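Local coordinates for pesticidal crystal protein Cry2Aa (Bacillus thuringiensis serovar kurstaki, PDB 1I5P) that lyses midgut epithelial cells of mosquito and moth larvae by binding to them and causing colloid-osmotic swelling, at residues 469-474 with 483-488; 91-96 with 174-179. All blocks are in the same frame, centred on the assembly; numbering follows the deposited sequence.

How the interactions relate
From the N terminus, the chain first meets interaction 2: helix 88-101 passes 91-96, and after helices 107-135 and 145-160 the segment 174-179 on helix 170-193 returns to pack against it. That long, mostly helical loop joins two helices of the N-terminal bundle. Interaction 1 comes much later and closes a short loop of eight residues: 469-474 leads out of strand 462-469, and strand 474-477 pairs antiparallel with 483-486, which also pairs with 530-537 in a sheet of the C-terminal part. The two contacts are in series, neither nesting nor crossing, about 31 Å apart centre to centre, on opposite sides of the chain's centre.

Interaction 1: residues 469-474 with 483-488; sequences NRKNNI and MIHLAP
Lys471 reaches His485 because its CG stands anti to the backbone N (chi1 -175°) and the chain then bends at chi2 (59°), carrying the amine to the edge of the imidazole. The His485 torsion (chi1 -59°) swings the ring to where ND1 meets it. Lys471 NZ donates to His485 ND1 at 2.7 Å, lying in the ring plane, while the two side chains cross at about a right angle. The same NZ donates to Asn473 OD1 at 2.9 Å, tilted from that carbonyl plane, and more weakly to Ser270. The far ring nitrogen of His485, NE2, bonds to the carbonyl oxygen of His500. Asn473 joins the strand twice: Leu486 N gives a nearly straight bond to Asn473 O (2.8 Å), approaching from above the carbonyl plane, and Asn473 ND2 returns one to Leu486 O (3.0 Å). Leu486 O lies near the Asn473 amide plane, while ND2 is tilted from the plane of the Leu486 carbonyl. An Asx turn, Asn469 OD1 accepting from Lys471 N, and an inverse gamma turn centred on Asn473 bend the segment just ahead of strand 474-477, where Ile474 is an antiparallel non-hydrogen-bonded partner of His485. Ile474 CD1 rests against Met483 SD at 4.0 Å. Separately, Ile474 CA makes a CH···O contact with Ile484 O. With ND1 accepting and NE2 bonded to a carbonyl, His485 is probably neutral with its proton on NE2, and the buried ammonium group, if charged, is met by a ring nitrogen and an amide oxygen.

Interaction 2: residues 91-96 with 174-179; sequences QDILRE and LPLFAQ
Ile93 and Leu94 of helix 88-101 meet Pro175, Leu176 and Gln179 of helix 170-193 through carbon contacts, with no hydrogen bond passing between the two segments. Ile93 supplies both of its branches. Its CG2 methyl touches Pro175 CB at 3.7 Å and Leu176 CD2 at 3.8 Å, meeting the proline at a slant and sliding past the leucine in the opposite direction. The longer branch ends in Ile93 CD1, which meets Gln179 CG at 4.1 Å, the two chains crossing at about a right angle. Leu176 straddles the neighbouring residues with its forked tip: CD2 faces Ile93, and CD1 lies 3.8 Å from Leu94 CB. Though Leu176 does not start out aimed straight at helix 88-101, chi1 of -70° with chi2 of -169° carries both methyls to it. Polar partners lie outside the pair: the Gln179 amide nitrogen bonds weakly to Tyr255, while Glu96 forms a salt bridge with Lys42. Helix 170-193 is kinked where the nitrogens of Pro175, which has no hydrogen to give, and of Leu176 make no bond to the turn before. Asn251 of helix 238-259 touches Ile93 and Pro175, and Val113 of helix 107-135 touches Leu176. With short axes 9.3 Å apart at 152°, these are near-antiparallel neighbours in the N-terminal helical bundle of three-domain delta-endotoxins, the domain generally associated with pore formation.

Interaction 1: residues 469-474 with 483-488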
loop_
_atom_site.group_PDB
_atom_site.type_symbol
_atom_site.label_atom_id
_atom_site.label_comp_id
_atom_site.label_asym_id
_atom_site.label_seq_id
_atom_site.Cartn_x
_atom_site.Cartn_y
_atom_site.Cartn_z
ATOM N N ASN A 469 4.421 -4.721 1.574
ATOM C CA ASN A 469 4.337 -3.309 1.901
ATOM C C ASN A 469 5.710 -2.672 1.738
ATOM O O ASN A 469 6.735 -3.346 1.886
ATOM C CB ASN A 469 3.822 -3.144 3.339
ATOM C CG ASN A 469 3.329 -1.742 3.624
ATOM O OD1 ASN A 469 4.124 -0.824 3.823
ATOM N ND2 ASN A 469 2.011 -1.565 3.637
ATOM N N ARG A 470 5.725 -1.377 1.436
ATOM C CA ARG A 470 6.971 -0.648 1.258
ATOM C C ARG A 470 7.709 -0.413 2.572
ATOM O O ARG A 470 8.928 -0.208 2.574
ATOM C CB ARG A 470 6.700 0.700 0.601
ATOM C CG ARG A 470 6.361 0.633 -0.876
ATOM C CD ARG A 470 6.374 2.024 -1.478
ATOM N NE ARG A 470 6.639 1.993 -2.915
ATOM C CZ ARG A 470 5.703 1.968 -3.856
ATOM N NH1 ARG A 470 4.420 1.972 -3.520
ATOM N NH2 ARG A 470 6.051 1.946 -5.134
ATOM N N LYS A 471 6.968 -0.430 3.679
ATOM C CA LYS A 471 7.542 -0.203 5.002
ATOM C C LYS A 471 8.952 -0.763 5.130
ATOM O O LYS A 471 9.181 -1.945 4.892
ATOM C CB LYS A 471 6.653 -0.822 6.080
ATOM C CG LYS A 471 7.119 -0.520 7.491
ATOM C CD LYS A 471 7.163 0.985 7.727
ATOM C CE LYS A 471 7.466 1.307 9.181
ATOM N NZ LYS A 471 7.332 2.767 9.458
ATOM N N ASN A 472 9.894 0.087 5.521
ATOM C CA ASN A 472 11.276 -0.355 5.645
ATOM C C ASN A 472 12.057 0.404 6.721
ATOM O O ASN A 472 13.060 -0.100 7.234
ATOM C CB ASN A 472 11.960 -0.211 4.278
ATOM C CG ASN A 472 13.283 -0.961 4.187
ATOM O OD1 ASN A 472 13.487 -1.972 4.852
ATOM N ND2 ASN A 472 14.177 -0.473 3.331
ATOM N N ASN A 473 11.592 1.599 7.081
ATOM C CA ASN A 473 12.290 2.396 8.088
ATOM C C ASN A 473 11.997 1.925 9.507
ATOM O O ASN A 473 11.417 2.646 10.320
ATOM C CB ASN A 473 11.944 3.885 7.939
ATOM C CG ASN A 473 10.497 4.194 8.253
ATOM O OD1 ASN A 473 9.594 3.463 7.859
ATOM N ND2 ASN A 473 10.271 5.300 8.957
ATOM N N ILE A 474 12.419 0.700 9.790
ATOM C CA ILE A 474 12.238 0.097 11.099
ATOM C C ILE A 474 13.606 0.048 11.766
ATOM O O ILE A 474 14.506 -0.656 11.307
ATOM C CB ILE A 474 11.698 -1.342 10.983
ATOM C CG1 ILE A 474 10.393 -1.352 10.174
ATOM C CG2 ILE A 474 11.470 -1.918 12.378
ATOM C CD1 ILE A 474 9.949 -2.736 9.718
ATOM N N MET A 483 7.451 -2.826 16.021
ATOM C CA MET A 483 8.291 -1.910 15.270
ATOM C C MET A 483 8.625 -0.596 15.947
ATOM O O MET A 483 7.762 0.061 16.533
ATOM C CB MET A 483 7.629 -1.544 13.942
ATOM C CG MET A 483 7.422 -2.657 12.954
ATOM S SD MET A 483 6.456 -2.032 11.562
ATOM C CE MET A 483 6.099 -3.574 10.708
ATOM N N ILE A 484 9.888 -0.212 15.850
ATOM C CA ILE A 484 10.324 1.083 16.348
ATOM C C ILE A 484 10.607 1.805 15.028
ATOM O O ILE A 484 11.433 1.358 14.228
ATOM C CB ILE A 484 11.607 1.002 17.202
ATOM C CG1 ILE A 484 11.290 0.319 18.543
ATOM C CG2 ILE A 484 12.164 2.415 17.424
ATOM C CD1 ILE A 484 12.479 0.208 19.501
ATOM N N HIS A 485 9.890 2.896 14.792
ATOM C CA HIS A 485 10.033 3.661 13.563
ATOM C C HIS A 485 11.280 4.524 13.520
ATOM O O HIS A 485 11.577 5.247 14.467
ATOM C CB HIS A 485 8.791 4.522 13.369
ATOM C CG HIS A 485 7.534 3.719 13.298
ATOM N ND1 HIS A 485 7.089 3.148 12.126
ATOM C CD2 HIS A 485 6.688 3.301 14.268
ATOM C CE1 HIS A 485 6.024 2.410 12.378
ATOM N NE2 HIS A 485 5.759 2.486 13.670
ATOM N N LEU A 486 12.006 4.449 12.411
ATOM C CA LEU A 486 13.225 5.234 12.256
ATOM C C LEU A 486 12.974 6.550 11.523
ATOM O O LEU A 486 12.552 6.558 10.360
ATOM C CB LEU A 486 14.288 4.418 11.508
ATOM C CG LEU A 486 15.657 5.078 11.299
ATOM C CD1 LEU A 486 16.253 5.459 12.652
ATOM C CD2 LEU A 486 16.595 4.123 10.555
ATOM N N ALA A 487 13.237 7.659 12.208
ATOM C CA ALA A 487 13.062 8.975 11.617
ATOM C C ALA A 487 14.176 9.185 10.595
ATOM O O ALA A 487 15.228 8.554 10.686
ATOM C CB ALA A 487 13.132 10.049 12.700
ATOM N N PRO A 488 13.945 10.057 9.601
ATOM C CA PRO A 488 14.922 10.359 8.552
ATOM C C PRO A 488 16.241 10.832 9.141
ATOM O O PRO A 488 16.274 11.392 10.240
ATOM C CB PRO A 488 14.215 11.440 7.739
ATOM C CG PRO A 488 12.783 11.014 7.837
ATOM C CD PRO A 488 12.668 10.736 9.321
#

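Interaction 2: residues 91-96 with 174-179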
loop_
_atom_site.group_PDB
_atom_site.type_symbol
_atom_site.label_atom_id
_atom_site.label_comp_id
_atom_site.label_asym_id
_atom_site.label_seq_id
_atom_site.Cartn_x
_atom_site.Cartn_y
_atom_site.Cartn_z
ATOM N N GLN A 91 -0.995 4.064 -23.808
ATOM C CA GLN A 91 -1.772 3.160 -24.643
ATOM C C GLN A 91 -1.673 1.746 -24.088
ATOM O O GLN A 91 -2.648 1.007 -24.095
ATOM C CB GLN A 91 -1.279 3.179 -26.095
ATOM C CG GLN A 91 -1.419 4.524 -26.791
ATOM C CD GLN A 91 -0.983 4.477 -28.244
ATOM O OE1 GLN A 91 -0.248 3.578 -28.655
ATOM N NE2 GLN A 91 -1.424 5.456 -29.029
ATOM N N ASP A 92 -0.493 1.374 -23.602
ATOM C CA ASP A 92 -0.291 0.039 -23.052
ATOM C C ASP A 92 -1.050 -0.161 -21.743
ATOM O O ASP A 92 -1.537 -1.252 -21.457
ATOM C CB ASP A 92 1.198 -0.221 -22.832
ATOM C CG ASP A 92 1.452 -1.519 -22.103
ATOM O OD1 ASP A 92 1.324 -2.595 -22.734
ATOM O OD2 ASP A 92 1.770 -1.467 -20.892
ATOM N N ILE A 93 -1.135 0.892 -20.939
ATOM C CA ILE A 93 -1.862 0.812 -19.678
ATOM C C ILE A 93 -3.310 0.447 -19.989
ATOM O O ILE A 93 -3.884 -0.441 -19.364
ATOM C CB ILE A 93 -1.828 2.160 -18.929
ATOM C CG1 ILE A 93 -0.462 2.333 -18.251
ATOM C CG2 ILE A 93 -2.965 2.228 -17.909
ATOM C CD1 ILE A 93 -0.271 3.686 -17.574
ATOM N N LEU A 94 -3.891 1.140 -20.966
ATOM C CA LEU A 94 -5.268 0.883 -21.372
ATOM C C LEU A 94 -5.432 -0.529 -21.893
ATOM O O LEU A 94 -6.371 -1.232 -21.525
ATOM C CB LEU A 94 -5.707 1.853 -22.468
ATOM C CG LEU A 94 -7.019 1.442 -23.156
ATOM C CD1 LEU A 94 -8.193 1.547 -22.177
ATOM C CD2 LEU A 94 -7.253 2.321 -24.369
ATOM N N ARG A 95 -4.521 -0.949 -22.760
ATOM C CA ARG A 95 -4.626 -2.279 -23.325
ATOM C C ARG A 95 -4.386 -3.402 -22.333
ATOM O O ARG A 95 -5.037 -4.443 -22.408
ATOM C CB ARG A 95 -3.708 -2.386 -24.537
ATOM C CG ARG A 95 -4.123 -1.397 -25.632
ATOM C CD ARG A 95 -5.656 -1.277 -25.686
ATOM N NE ARG A 95 -6.173 -0.539 -26.833
ATOM C CZ ARG A 95 -6.581 -1.103 -27.966
ATOM N NH1 ARG A 95 -6.533 -2.418 -28.112
ATOM N NH2 ARG A 95 -7.058 -0.353 -28.950
ATOM N N GLU A 96 -3.465 -3.208 -21.397
ATOM C CA GLU A 96 -3.236 -4.257 -20.411
ATOM C C GLU A 96 -4.391 -4.267 -19.416
ATOM O O GLU A 96 -4.687 -5.295 -18.816
ATOM C CB GLU A 96 -1.904 -4.051 -19.688
ATOM C CG GLU A 96 -0.697 -4.186 -20.605
ATOM C CD GLU A 96 0.549 -4.645 -19.875
ATOM O OE1 GLU A 96 0.561 -5.793 -19.393
ATOM O OE2 GLU A 96 1.518 -3.859 -19.787
ATOM N N LEU A 174 -10.181 3.942 -15.545
ATOM C CA LEU A 174 -9.693 4.469 -14.271
ATOM C C LEU A 174 -8.161 4.633 -14.198
ATOM O O LEU A 174 -7.675 5.665 -13.730
ATOM C CB LEU A 174 -10.202 3.616 -13.108
ATOM C CG LEU A 174 -10.216 4.304 -11.734
ATOM C CD1 LEU A 174 -11.027 5.607 -11.798
ATOM C CD2 LEU A 174 -10.802 3.364 -10.688
ATOM N N PRO A 175 -7.386 3.633 -14.659
ATOM C CA PRO A 175 -5.928 3.774 -14.604
ATOM C C PRO A 175 -5.489 4.996 -15.405
ATOM O O PRO A 175 -4.677 5.787 -14.947
ATOM C CB PRO A 175 -5.433 2.457 -15.202
ATOM C CG PRO A 175 -6.482 1.497 -14.754
ATOM C CD PRO A 175 -7.754 2.268 -15.069
ATOM N N LEU A 176 -6.047 5.160 -16.597
ATOM C CA LEU A 176 -5.698 6.307 -17.435
ATOM C C LEU A 176 -6.125 7.606 -16.766
ATOM O O LEU A 176 -5.371 8.577 -16.744
ATOM C CB LEU A 176 -6.364 6.194 -18.810
ATOM C CG LEU A 176 -5.877 5.115 -19.784
ATOM C CD1 LEU A 176 -6.486 5.374 -21.160
ATOM C CD2 LEU A 176 -4.352 5.137 -19.884
ATOM N N PHE A 177 -7.334 7.628 -16.216
ATOM C CA PHE A 177 -7.809 8.834 -15.555
ATOM C C PHE A 177 -6.895 9.192 -14.387
ATOM O O PHE A 177 -6.596 10.362 -14.154
ATOM C CB PHE A 177 -9.246 8.662 -15.047
ATOM C CG PHE A 177 -9.715 9.813 -14.198
ATOM C CD1 PHE A 177 -10.098 11.016 -14.784
ATOM C CD2 PHE A 177 -9.676 9.726 -12.809
ATOM C CE1 PHE A 177 -10.429 12.118 -14.001
ATOM C CE2 PHE A 177 -10.004 10.821 -12.016
ATOM C CZ PHE A 177 -10.381 12.022 -12.615
ATOM N N ALA A 178 -6.446 8.180 -13.654
ATOM C CA ALA A 178 -5.558 8.409 -12.519
ATOM C C ALA A 178 -4.276 9.078 -12.994
ATOM O O ALA A 178 -3.799 10.025 -12.373
ATOM C CB ALA A 178 -5.234 7.095 -11.832
ATOM N N GLN A 179 -3.715 8.582 -14.094
ATOM C CA GLN A 179 -2.496 9.173 -14.634
ATOM C C GLN A 179 -2.758 10.628 -15.033
ATOM O O GLN A 179 -1.935 11.502 -14.774
ATOM C CB GLN A 179 -1.999 8.387 -15.852
ATOM C CG GLN A 179 -1.388 7.020 -15.544
ATOM C CD GLN A 179 -0.209 7.098 -14.586
ATOM O OE1 GLN A 179 0.471 8.121 -14.500
ATOM N NE2 GLN A 179 0.046 6.005 -13.866
#